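Local coordinates for protein MATE family efflux transporter (Vibrio cholerae, PDB 6IDP) that probably expels drugs and other toxic compounds across the bacterial membrane as a multidrug transporter, undergoing an H+-dependent conformational change, at residues P20-V25 / A279-L284; M29-V34 / L173-D178; G68-A73 / T231-I236; I130-L135 / L187-A192. One frame throughout, in Å; residues are numbered along the deposited sequence.

Interaction 1: residues P20-V25 / A279-L284; sequences PMLFGV and ALVAVL. With OLC ((2R)-2,3-dihydroxypropyl (9Z)-octadec-9-enoate), chain N.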
loop_
_atom_site.group_PDB
_atom_site.type_symbol
_atom_site.label_atom_id
_atom_site.label_comp_id
_atom_site.label_asym_id
_atom_site.label_seq_id
_atom_site.Cartn_x
_atom_site.Cartn_y
_atom_site.Cartn_z
ATOM N N PRO A 20 2.270 15.373 3.324
ATOM C CA PRO A 20 1.497 14.864 4.465
ATOM C C PRO A 20 1.306 13.350 4.426
ATOM O O PRO A 20 1.213 12.718 5.478
ATOM C CB PRO A 20 0.145 15.575 4.328
ATOM C CG PRO A 20 0.411 16.760 3.483
ATOM C CD PRO A 20 1.480 16.333 2.527
ATOM N N MET A 21 1.237 12.782 3.225
ATOM C CA MET A 21 1.090 11.339 3.082
ATOM C C MET A 21 2.392 10.643 3.453
ATOM O O MET A 21 2.385 9.516 3.942
ATOM C CB MET A 21 0.670 10.967 1.657
ATOM C CG MET A 21 -0.728 11.440 1.279
ATOM S SD MET A 21 -1.982 11.035 2.513
ATOM C CE MET A 21 -1.919 9.248 2.521
ATOM N N LEU A 22 3.508 11.325 3.217
ATOM C CA LEU A 22 4.810 10.829 3.641
ATOM C C LEU A 22 4.865 10.708 5.158
ATOM O O LEU A 22 5.248 9.667 5.694
ATOM C CB LEU A 22 5.928 11.749 3.144
ATOM C CG LEU A 22 7.349 11.361 3.555
ATOM C CD1 LEU A 22 7.715 10.004 2.978
ATOM C CD2 LEU A 22 8.347 12.423 3.119
ATOM N N PHE A 23 4.472 11.778 5.843
ATOM C CA PHE A 23 4.492 11.806 7.303
ATOM C C PHE A 23 3.486 10.819 7.880
ATOM O O PHE A 23 3.736 10.204 8.914
ATOM C CB PHE A 23 4.203 13.216 7.830
ATOM C CG PHE A 23 5.368 14.163 7.721
ATOM C CD1 PHE A 23 6.515 13.808 7.028
ATOM C CD2 PHE A 23 5.318 15.408 8.326
ATOM C CE1 PHE A 23 7.584 14.683 6.932
ATOM C CE2 PHE A 23 6.386 16.286 8.236
ATOM C CZ PHE A 23 7.519 15.921 7.538
ATOM N N GLY A 24 2.350 10.675 7.205
ATOM C CA GLY A 24 1.332 9.729 7.619
ATOM C C GLY A 24 1.853 8.305 7.615
ATOM O O GLY A 24 1.698 7.576 8.594
ATOM N N VAL A 25 2.473 7.914 6.508
ATOM C CA VAL A 25 3.049 6.582 6.371
ATOM C C VAL A 25 4.193 6.369 7.365
ATOM O O VAL A 25 4.282 5.321 8.002
ATOM C CB VAL A 25 3.554 6.342 4.933
ATOM C CG1 VAL A 25 4.342 5.043 4.843
ATOM C CG2 VAL A 25 2.385 6.321 3.967
ATOM N N ALA A 279 13.241 2.875 1.547
ATOM C CA ALA A 279 13.867 3.660 0.485
ATOM C C ALA A 279 12.835 4.182 -0.512
ATOM O O ALA A 279 13.071 5.178 -1.196
ATOM C CB ALA A 279 14.924 2.832 -0.236
ATOM N N LEU A 280 11.688 3.511 -0.581
ATOM C CA LEU A 280 10.644 3.862 -1.538
ATOM C C LEU A 280 9.433 4.514 -0.874
ATOM O O LEU A 280 8.347 4.545 -1.453
ATOM C CB LEU A 280 10.195 2.617 -2.310
ATOM C CG LEU A 280 11.079 2.129 -3.462
ATOM C CD1 LEU A 280 10.693 0.713 -3.857
ATOM C CD2 LEU A 280 10.980 3.064 -4.663
ATOM N N VAL A 281 9.615 5.033 0.337
ATOM C CA VAL A 281 8.490 5.581 1.082
ATOM C C VAL A 281 7.953 6.867 0.441
ATOM O O VAL A 281 6.760 7.151 0.528
ATOM C CB VAL A 281 8.869 5.842 2.568
ATOM C CG1 VAL A 281 9.891 6.961 2.687
ATOM C CG2 VAL A 281 7.628 6.144 3.395
ATOM N N ALA A 282 8.816 7.629 -0.222
ATOM C CA ALA A 282 8.368 8.851 -0.885
ATOM C C ALA A 282 7.564 8.515 -2.134
ATOM O O ALA A 282 6.594 9.205 -2.465
ATOM C CB ALA A 282 9.545 9.740 -1.236
ATOM N N VAL A 283 7.971 7.458 -2.832
ATOM C CA VAL A 283 7.239 7.007 -4.004
ATOM C C VAL A 283 5.880 6.471 -3.564
ATOM O O VAL A 283 4.855 6.743 -4.197
ATOM C CB VAL A 283 8.012 5.928 -4.783
ATOM C CG1 VAL A 283 7.221 5.479 -5.998
ATOM C CG2 VAL A 283 9.372 6.458 -5.206
ATOM N N LEU A 284 5.882 5.729 -2.459
ATOM C CA LEU A 284 4.659 5.188 -1.878
ATOM C C LEU A 284 3.667 6.306 -1.544
ATOM O O LEU A 284 2.479 6.206 -1.854
ATOM C CB LEU A 284 4.985 4.369 -0.629
ATOM C CG LEU A 284 3.980 3.307 -0.175
ATOM C CD1 LEU A 284 2.916 3.883 0.755
ATOM C CD2 LEU A 284 3.343 2.610 -1.376
HETATM C C18 OLC N . 17.315 5.320 3.330
HETATM C C17 OLC N . 16.275 5.997 2.465
HETATM C C16 OLC N . 15.419 6.901 3.325
HETATM C C12 OLC N . 11.722 10.147 3.430
HETATM C C15 OLC N . 14.381 7.594 2.468
HETATM C C13 OLC N . 12.623 9.335 2.524
HETATM C C14 OLC N . 13.419 8.354 3.357
#
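Val281 turns one methyl to a bound lipid and to Leu22 at once, while the other packs on helix 5-39. CG1 lies 3.6 Å from C13 of a monoolein tail and also 3.8 Å from CD1 of Leu22. One methyl is therefore shared by lipid and protein. The first torsion, 67°, sets CG1 between the backbone N and the carbonyl carbon and puts CG2 anti to the backbone N, facing Val25. There Val281 CG2 meets Val25 CG1 at 3.8 Å, and the two valines lie alongside, pointing opposite ways. Leu22 comes in at about a right angle to Val281. Its CD1 also reaches the backbone of Ala282, 4.1 Å from CA. One turn along helix 281-299, Val25 CG2 touches Leu284 CD1 at 4.1 Å. The contact is apolar and largely buried. Segment 279-284 spans a break at Leu280, between helix 263-279 and helix 281-299, and Val281 opens the second helix. Helix 281-299 also carries Ala285 and Met288, which pack on Met21, Leu22 and Val25. Ala282 and Val283 pack on helix 303-330, and Val283 also on helix 360-375, while Met21 and Phe23 of helix 5-39 rest on helix 161-184.

Interaction 2: residues M29-V34 / L173-D178; sequences MSFQLV and LNLILD. With OLC ((2R)-2,3-dihydroxypropyl (9Z)-octadec-9-enoate), chain O.
Phe31 and Asn174 both send CG away from their backbone N atoms, and in Phe31 the angle is 157°. These rotations carry the phenyl ring and the amide into the gap between the two helices, where they stack. The ring and amide planes are 28° apart. Asn174 CB sits over one face of the ring in a CH-pi contact, 3.9 Å from the centroid. The amide follows it along the rim, with Asn174 CG only 3.2 Å from Phe31 CZ, so the packing is tight. Asn174 ND2 is hydrogen-bonded to Thr196 of helix 189-213, which helps to fix the turn of the amide. Asp178, one turn further on, brings OD2 to 3.3 Å from Phe31 CE1, obliquely to the ring. A monoolein tail also approaches obliquely, with its C17 3.5 Å from Phe31 CE2. On the other flank the contact is purely aliphatic. Val34 CG1 meets Leu175 CD2 at 3.7 Å, and these side chains cross at about a right angle. The segments run nearly parallel, 19° apart, with axes 9.6 Å from each other. Asp178 OD2 lies close to Asp35 OD1 of helix 5-39. This grouping of Asp35, Asn174 and Asp178 between helices 5-39, 161-184 and 189-213 is consistent with the acidic pocket to which H+ coupling is assigned in related MATE transporters.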
loop_
_atom_site.group_PDB
_atom_site.type_symbol
_atom_site.label_atom_id
_atom_site.label_comp_id
_atom_site.label_asym_id
_atom_site.label_seq_id
_atom_site.Cartn_x
_atom_site.Cartn_y
_atom_site.Cartn_z
ATOM N N MET A 29 4.501 3.583 10.313
ATOM C CA MET A 29 5.550 2.574 10.431
ATOM C C MET A 29 6.334 2.705 11.735
ATOM O O MET A 29 6.952 1.747 12.193
ATOM C CB MET A 29 6.503 2.655 9.238
ATOM C CG MET A 29 5.835 2.418 7.898
ATOM S SD MET A 29 6.988 2.618 6.530
ATOM C CE MET A 29 7.495 4.316 6.765
ATOM N N SER A 30 6.307 3.896 12.324
ATOM C CA SER A 30 6.967 4.128 13.604
ATOM C C SER A 30 6.247 3.384 14.724
ATOM O O SER A 30 6.885 2.793 15.596
ATOM C CB SER A 30 7.038 5.624 13.919
ATOM O OG SER A 30 7.953 6.283 13.061
ATOM N N PHE A 31 4.917 3.416 14.695
ATOM C CA PHE A 31 4.120 2.669 15.661
ATOM C C PHE A 31 4.310 1.166 15.497
ATOM O O PHE A 31 4.566 0.453 16.467
ATOM C CB PHE A 31 2.632 3.003 15.531
ATOM C CG PHE A 31 1.734 1.927 16.070
ATOM C CD1 PHE A 31 1.564 1.773 17.436
ATOM C CD2 PHE A 31 1.081 1.052 15.215
ATOM C CE1 PHE A 31 0.752 0.774 17.940
ATOM C CE2 PHE A 31 0.270 0.050 15.716
ATOM C CZ PHE A 31 0.106 -0.089 17.076
ATOM N N GLN A 32 4.163 0.700 14.258
ATOM C CA GLN A 32 4.204 -0.724 13.934
ATOM C C GLN A 32 5.505 -1.396 14.367
ATOM O O GLN A 32 5.494 -2.537 14.827
ATOM C CB GLN A 32 3.995 -0.929 12.430
ATOM C CG GLN A 32 2.613 -0.531 11.930
ATOM C CD GLN A 32 2.478 -0.649 10.421
ATOM O OE1 GLN A 32 3.441 -0.450 9.681
ATOM N NE2 GLN A 32 1.276 -0.979 9.959
ATOM N N LEU A 33 6.621 -0.688 14.213
ATOM C CA LEU A 33 7.923 -1.224 14.594
ATOM C C LEU A 33 7.992 -1.416 16.107
ATOM O O LEU A 33 8.462 -2.446 16.592
ATOM C CB LEU A 33 9.052 -0.302 14.123
ATOM C CG LEU A 33 10.320 -0.983 13.598
ATOM C CD1 LEU A 33 10.080 -1.576 12.214
ATOM C CD2 LEU A 33 11.503 -0.022 13.578
ATOM N N VAL A 34 7.512 -0.420 16.845
ATOM C CA VAL A 34 7.477 -0.487 18.301
ATOM C C VAL A 34 6.375 -1.442 18.763
ATOM O O VAL A 34 6.496 -2.087 19.804
ATOM C CB VAL A 34 7.261 0.912 18.922
ATOM C CG1 VAL A 34 7.361 0.851 20.437
ATOM C CG2 VAL A 34 8.281 1.894 18.369
ATOM N N LEU A 173 -1.503 7.758 19.280
ATOM C CA LEU A 173 -2.521 7.290 20.212
ATOM C C LEU A 173 -2.434 5.776 20.408
ATOM O O LEU A 173 -2.539 5.284 21.531
ATOM C CB LEU A 173 -3.916 7.692 19.722
ATOM C CG LEU A 173 -5.075 7.528 20.704
ATOM C CD1 LEU A 173 -4.725 8.141 22.052
ATOM C CD2 LEU A 173 -6.340 8.164 20.145
ATOM N N ASN A 174 -2.226 5.041 19.320
ATOM C CA ASN A 174 -2.091 3.589 19.399
ATOM C C ASN A 174 -0.811 3.186 20.124
ATOM O O ASN A 174 -0.773 2.169 20.816
ATOM C CB ASN A 174 -2.119 2.968 17.999
ATOM C CG ASN A 174 -2.512 1.500 18.016
ATOM O OD1 ASN A 174 -2.409 0.825 19.041
ATOM N ND2 ASN A 174 -2.952 0.996 16.869
ATOM N N LEU A 175 0.234 3.992 19.961
ATOM C CA LEU A 175 1.510 3.744 20.627
ATOM C C LEU A 175 1.352 3.861 22.142
ATOM O O LEU A 175 1.874 3.042 22.893
ATOM C CB LEU A 175 2.574 4.721 20.117
ATOM C CG LEU A 175 4.054 4.483 20.442
ATOM C CD1 LEU A 175 4.450 5.086 21.788
ATOM C CD2 LEU A 175 4.410 3.000 20.373
ATOM N N ILE A 176 0.619 4.878 22.581
ATOM C CA ILE A 176 0.386 5.112 24.004
ATOM C C ILE A 176 -0.522 4.050 24.625
ATOM O O ILE A 176 -0.256 3.562 25.723
ATOM C CB ILE A 176 -0.236 6.506 24.245
ATOM C CG1 ILE A 176 0.715 7.607 23.774
ATOM C CG2 ILE A 176 -0.576 6.695 25.714
ATOM C CD1 ILE A 176 0.150 9.005 23.928
ATOM N N LEU A 177 -1.591 3.695 23.921
ATOM C CA LEU A 177 -2.569 2.743 24.442
ATOM C C LEU A 177 -2.058 1.303 24.422
ATOM O O LEU A 177 -2.545 0.456 25.171
ATOM C CB LEU A 177 -3.874 2.837 23.649
ATOM C CG LEU A 177 -4.653 4.147 23.800
ATOM C CD1 LEU A 177 -5.856 4.176 22.869
ATOM C CD2 LEU A 177 -5.084 4.347 25.244
ATOM N N ASP A 178 -1.073 1.039 23.568
ATOM C CA ASP A 178 -0.559 -0.315 23.370
ATOM C C ASP A 178 -0.070 -0.981 24.667
ATOM O O ASP A 178 -0.589 -2.033 25.036
ATOM C CB ASP A 178 0.563 -0.308 22.321
ATOM C CG ASP A 178 0.240 -1.167 21.111
ATOM O OD1 ASP A 178 -0.932 -1.569 20.959
ATOM O OD2 ASP A 178 1.159 -1.432 20.308
HETATM C C18 OLC O . -2.182 1.461 13.679
HETATM C C17 OLC O . -1.558 0.416 12.779
HETATM C C16 OLC O . -2.593 -0.605 12.360
HETATM C C15 OLC O . -2.220 -1.161 11.003
HETATM C C14 OLC O . -3.443 -1.756 10.341
#

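Interaction 3: residues G68-A73 / T231-I236; sequences GIATTA and TALGHI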
loop_
_atom_site.group_PDB
_atom_site.type_symbol
_atom_site.label_atom_id
_atom_site.label_comp_id
_atom_site.label_asym_id
_atom_site.label_seq_id
_atom_site.Cartn_x
_atom_site.Cartn_y
_atom_site.Cartn_z
ATOM N N GLY A 68 -10.201 1.823 -2.230
ATOM C CA GLY A 68 -9.647 3.162 -2.113
ATOM C C GLY A 68 -9.172 3.703 -3.451
ATOM O O GLY A 68 -9.383 4.877 -3.772
ATOM N N ILE A 69 -8.531 2.841 -4.233
ATOM C CA ILE A 69 -8.077 3.197 -5.572
ATOM C C ILE A 69 -9.270 3.538 -6.480
ATOM O O ILE A 69 -9.232 4.523 -7.217
ATOM C CB ILE A 69 -7.237 2.054 -6.192
ATOM C CG1 ILE A 69 -5.919 1.887 -5.425
ATOM C CG2 ILE A 69 -6.962 2.314 -7.666
ATOM C CD1 ILE A 69 -5.056 0.728 -5.907
ATOM N N ALA A 70 -10.331 2.738 -6.408
ATOM C CA ALA A 70 -11.533 2.980 -7.208
ATOM C C ALA A 70 -12.231 4.269 -6.783
ATOM O O ALA A 70 -12.693 5.046 -7.622
ATOM C CB ALA A 70 -12.495 1.804 -7.096
ATOM N N THR A 71 -12.310 4.474 -5.473
ATOM C CA THR A 71 -12.920 5.664 -4.899
ATOM C C THR A 71 -12.241 6.939 -5.384
ATOM O O THR A 71 -12.903 7.885 -5.800
ATOM C CB THR A 71 -12.866 5.619 -3.362
ATOM O OG1 THR A 71 -13.535 4.441 -2.898
ATOM C CG2 THR A 71 -13.528 6.851 -2.764
ATOM N N THR A 72 -10.915 6.955 -5.331
ATOM C CA THR A 72 -10.151 8.138 -5.701
ATOM C C THR A 72 -10.296 8.457 -7.187
ATOM O O THR A 72 -10.517 9.606 -7.559
ATOM C CB THR A 72 -8.656 7.969 -5.351
ATOM O OG1 THR A 72 -8.490 8.070 -3.932
ATOM C CG2 THR A 72 -7.825 9.043 -6.019
ATOM N N ALA A 73 -10.195 7.432 -8.027
ATOM C CA ALA A 73 -10.261 7.617 -9.471
ATOM C C ALA A 73 -11.635 8.096 -9.950
ATOM O O ALA A 73 -11.729 9.012 -10.766
ATOM C CB ALA A 73 -9.883 6.325 -10.179
ATOM N N THR A 231 -20.976 -0.205 -11.196
ATOM C CA THR A 231 -20.243 -0.630 -12.380
ATOM C C THR A 231 -18.987 0.216 -12.571
ATOM O O THR A 231 -17.918 -0.304 -12.896
ATOM C CB THR A 231 -21.121 -0.544 -13.643
ATOM O OG1 THR A 231 -22.269 -1.383 -13.481
ATOM C CG2 THR A 231 -20.345 -0.985 -14.873
ATOM N N ALA A 232 -19.120 1.521 -12.361
ATOM C CA ALA A 232 -17.990 2.433 -12.488
ATOM C C ALA A 232 -16.925 2.127 -11.438
ATOM O O ALA A 232 -15.739 2.047 -11.752
ATOM C CB ALA A 232 -18.456 3.878 -12.373
ATOM N N LEU A 233 -17.357 1.954 -10.192
ATOM C CA LEU A 233 -16.432 1.632 -9.110
ATOM C C LEU A 233 -15.802 0.258 -9.324
ATOM O O LEU A 233 -14.593 0.090 -9.173
ATOM C CB LEU A 233 -17.147 1.685 -7.758
ATOM C CG LEU A 233 -17.539 3.076 -7.249
ATOM C CD1 LEU A 233 -18.482 2.972 -6.057
ATOM C CD2 LEU A 233 -16.301 3.890 -6.888
ATOM N N GLY A 234 -16.632 -0.716 -9.691
ATOM C CA GLY A 234 -16.187 -2.088 -9.871
ATOM C C GLY A 234 -15.184 -2.276 -10.994
ATOM O O GLY A 234 -14.323 -3.154 -10.922
ATOM N N HIS A 235 -15.301 -1.452 -12.032
ATOM C CA HIS A 235 -14.387 -1.496 -13.171
ATOM C C HIS A 235 -12.937 -1.258 -12.756
ATOM O O HIS A 235 -12.011 -1.769 -13.388
ATOM C CB HIS A 235 -14.798 -0.464 -14.223
ATOM C CG HIS A 235 -13.825 -0.334 -15.353
ATOM N ND1 HIS A 235 -13.658 -1.316 -16.306
ATOM C CD2 HIS A 235 -12.962 0.658 -15.679
ATOM C CE1 HIS A 235 -12.736 -0.932 -17.172
ATOM N NE2 HIS A 235 -12.298 0.261 -16.815
ATOM N N ILE A 236 -12.747 -0.470 -11.704
ATOM C CA ILE A 236 -11.412 -0.185 -11.198
ATOM C C ILE A 236 -11.049 -1.165 -10.092
ATOM O O ILE A 236 -9.961 -1.737 -10.079
ATOM C CB ILE A 236 -11.297 1.248 -10.636
ATOM C CG1 ILE A 236 -11.841 2.277 -11.632
ATOM C CG2 ILE A 236 -9.856 1.552 -10.258
ATOM C CD1 ILE A 236 -10.872 2.643 -12.730
#
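Ala70 meets Leu233 and Ile236 without any ring, side-chain amide or carboxylate between them. The flat group here is the peptide carbonyl of Leu233. Its O atom comes within 3.4 Å of Ala70 CB. The same oxygen accepts a hydrogen bond from the backbone N-H of Ile236, three residues on, so the methyl packs against a carbonyl already engaged in its own helix. Ile236 then closes on Ala70 from the next turn. Its CB lies 3.8 Å from Ala70 CB, and its CG2 is equally near Ala70 CA. This follows from the first torsion of Ile236, -50°, which leaves CG2 anti to the backbone N and directed at the facing helix. The branch also reaches Ile69, where Ile69 CG2 and Ile236 CG2 are 4.0 Å apart and the side chains cross at about a right angle. On the other flank Leu233 lays CD2 against the backbone of Ala70, 3.9 Å from its O. The hydroxyl of Thr71 turns back to Leu67 O in its own helix. Leu233 continues onto Leu93 and Val94 of helix 84-111, while Ile69 and Ile236 both touch Asn374 of helix 360-375. With a methyl as its side chain, Ala70 lets the backbones come close: its CA is 5.1 Å from that of Ile236. The segment axes cross at 126° and approach to 8.4 Å. This is close helix-helix packing over a small residue, within the all-helical fold of a MATE transporter.

Interaction 4: residues I130-L135 / L187-A192; sequences IDHYWL and LGIDGA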
loop_
_atom_site.group_PDB
_atom_site.type_symbol
_atom_site.label_atom_id
_atom_site.label_comp_id
_atom_site.label_asym_id
_atom_site.label_seq_id
_atom_site.Cartn_x
_atom_site.Cartn_y
_atom_site.Cartn_z
ATOM N N ILE A 130 -6.697 -17.938 18.778
ATOM C CA ILE A 130 -7.384 -17.321 17.642
ATOM C C ILE A 130 -8.888 -17.175 17.899
ATOM O O ILE A 130 -9.516 -16.225 17.421
ATOM C CB ILE A 130 -7.137 -18.128 16.335
ATOM C CG1 ILE A 130 -6.109 -17.418 15.451
ATOM C CG2 ILE A 130 -8.417 -18.316 15.535
ATOM C CD1 ILE A 130 -4.809 -17.116 16.144
ATOM N N ASP A 131 -9.452 -18.101 18.672
ATOM C CA ASP A 131 -10.879 -18.086 18.994
ATOM C C ASP A 131 -11.338 -16.757 19.586
ATOM O O ASP A 131 -12.456 -16.309 19.332
ATOM C CB ASP A 131 -11.225 -19.222 19.964
ATOM C CG ASP A 131 -11.736 -20.463 19.257
ATOM O OD1 ASP A 131 -12.242 -20.340 18.122
ATOM O OD2 ASP A 131 -11.639 -21.562 19.841
ATOM N N HIS A 132 -10.473 -16.124 20.372
ATOM C CA HIS A 132 -10.817 -14.841 20.968
ATOM C C HIS A 132 -10.040 -13.679 20.345
ATOM O O HIS A 132 -10.527 -12.547 20.321
ATOM C CB HIS A 132 -10.593 -14.878 22.485
ATOM C CG HIS A 132 -9.198 -15.242 22.885
ATOM N ND1 HIS A 132 -8.195 -14.306 23.014
ATOM C CD2 HIS A 132 -8.641 -16.437 23.194
ATOM C CE1 HIS A 132 -7.077 -14.910 23.381
ATOM N NE2 HIS A 132 -7.322 -16.203 23.497
ATOM N N TYR A 133 -8.845 -13.951 19.827
ATOM C CA TYR A 133 -8.031 -12.885 19.249
ATOM C C TYR A 133 -8.639 -12.320 17.968
ATOM O O TYR A 133 -8.641 -11.107 17.768
ATOM C CB TYR A 133 -6.603 -13.369 18.972
ATOM C CG TYR A 133 -5.737 -12.312 18.318
ATOM C CD1 TYR A 133 -5.617 -11.046 18.876
ATOM C CD2 TYR A 133 -5.044 -12.579 17.144
ATOM C CE1 TYR A 133 -4.834 -10.073 18.283
ATOM C CE2 TYR A 133 -4.254 -11.610 16.545
ATOM C CZ TYR A 133 -4.153 -10.362 17.121
ATOM O OH TYR A 133 -3.372 -9.395 16.533
ATOM N N TRP A 134 -9.162 -13.190 17.108
ATOM C CA TRP A 134 -9.714 -12.741 15.831
ATOM C C TRP A 134 -10.999 -11.941 16.006
ATOM O O TRP A 134 -11.348 -11.136 15.146
ATOM C CB TRP A 134 -9.963 -13.928 14.896
ATOM C CG TRP A 134 -8.736 -14.366 14.156
ATOM C CD1 TRP A 134 -7.442 -14.093 14.486
ATOM C CD2 TRP A 134 -8.687 -15.143 12.951
ATOM N NE1 TRP A 134 -6.590 -14.659 13.568
ATOM C CE2 TRP A 134 -7.329 -15.310 12.617
ATOM C CE3 TRP A 134 -9.659 -15.719 12.126
ATOM C CZ2 TRP A 134 -6.917 -16.025 11.494
ATOM C CZ3 TRP A 134 -9.248 -16.430 11.011
ATOM C CH2 TRP A 134 -7.889 -16.576 10.706
ATOM N N LEU A 135 -11.703 -12.164 17.110
ATOM C CA LEU A 135 -12.872 -11.354 17.430
ATOM C C LEU A 135 -12.472 -9.887 17.532
ATOM O O LEU A 135 -13.019 -9.029 16.833
ATOM C CB LEU A 135 -13.522 -11.823 18.732
ATOM C CG LEU A 135 -14.252 -13.165 18.644
ATOM C CD1 LEU A 135 -14.784 -13.587 20.003
ATOM C CD2 LEU A 135 -15.375 -13.081 17.623
ATOM N N LEU A 187 -4.208 -7.886 28.883
ATOM C CA LEU A 187 -5.025 -8.421 27.803
ATOM C C LEU A 187 -4.132 -9.077 26.757
ATOM O O LEU A 187 -4.577 -9.924 25.980
ATOM C CB LEU A 187 -5.881 -7.316 27.181
ATOM C CG LEU A 187 -6.752 -6.590 28.210
ATOM C CD1 LEU A 187 -7.546 -5.455 27.582
ATOM C CD2 LEU A 187 -7.678 -7.580 28.901
ATOM N N GLY A 188 -2.864 -8.675 26.756
ATOM C CA GLY A 188 -1.854 -9.278 25.907
ATOM C C GLY A 188 -2.111 -9.133 24.423
ATOM O O GLY A 188 -2.110 -8.026 23.881
ATOM N N ILE A 189 -2.330 -10.267 23.766
ATOM C CA ILE A 189 -2.532 -10.289 22.325
ATOM C C ILE A 189 -3.829 -9.558 21.955
ATOM O O ILE A 189 -3.887 -8.866 20.940
ATOM C CB ILE A 189 -2.533 -11.749 21.789
ATOM C CG1 ILE A 189 -2.440 -11.775 20.262
ATOM C CG2 ILE A 189 -3.731 -12.545 22.313
ATOM C CD1 ILE A 189 -1.127 -11.249 19.725
ATOM N N ASP A 190 -4.853 -9.682 22.795
ATOM C CA ASP A 190 -6.114 -8.989 22.551
ATOM C C ASP A 190 -5.955 -7.488 22.773
ATOM O O ASP A 190 -6.590 -6.685 22.092
ATOM C CB ASP A 190 -7.224 -9.541 23.452
ATOM C CG ASP A 190 -7.595 -10.972 23.113
ATOM O OD1 ASP A 190 -7.166 -11.464 22.049
ATOM O OD2 ASP A 190 -8.326 -11.602 23.906
ATOM N N GLY A 191 -5.098 -7.122 23.720
ATOM C CA GLY A 191 -4.871 -5.729 24.061
ATOM C C GLY A 191 -4.375 -4.879 22.906
ATOM O O GLY A 191 -4.736 -3.708 22.791
ATOM N N ALA A 192 -3.546 -5.469 22.049
ATOM C CA ALA A 192 -3.015 -4.763 20.889
ATOM C C ALA A 192 -4.131 -4.409 19.911
ATOM O O ALA A 192 -4.155 -3.310 19.354
ATOM C CB ALA A 192 -1.954 -5.601 20.198
#
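A His-carboxylate hydrogen bond joins helix 124-156 to the chain near the start of helix 189-213. His132 ND1 donates to Asp190 OD2 over 2.9 Å and meets the syn lone pair of that oxygen. The bond is bent, 139° at the hydrogen, and OD2 stands somewhat out of the imidazole plane. A weak second bond runs from His132 ND1 to Asp190 OD1, 3.2 Å away. Both oxygens thus share one N-H; the ring and carboxylate planes are 77° apart. The first torsion of His132, 57°, swings the ring toward Asp190. Asp190 OD1 also lies in plane at the edge of the Tyr133 ring, and its carboxylate is nearly coplanar with that ring. The same Asp190 OD1 is 3.3 Å from Tyr133 CA. The contact lies where the chain turns from helix 161-184 into helix 189-213. Gly188, with positive phi, makes that turn, and Ile189 and Asp190 follow it. Ile189 then covers one face of Tyr133: its CG1 makes a CH-pi contact 3.6 Å from the ring centroid. At the rim, Tyr133 CE1 lies 3.1 Å from Ile189 O. Beyond the segments Tyr133 meets the ring of Trp137, and Ile189 packs on Leu42. On the far flank of helix 124-156, Asp131 forms a salt bridge with Arg113.

In the fold
Helix 5-39 comes first in the chain and enters two contacts. Interaction 1 closes the longest loop, joining it to helix 281-299 across the two MatE family regions. The other three contacts fall within that span. Interaction 2 brings helix 161-184 back beside helix 5-39. Interaction 3, from helix 54-80 to helix 226-259, starts inside interaction 2's loop and ends beyond it, so the two cross. Interaction 4, between helices 124-156 and 189-213, also crosses interaction 2 but lies wholly within interaction 3. Met29 CE touches Val281 CG2 at 3.8 Å, linking interactions 1 and 2. Interactions 2 and 3 lie on opposite sides of the chain's centre.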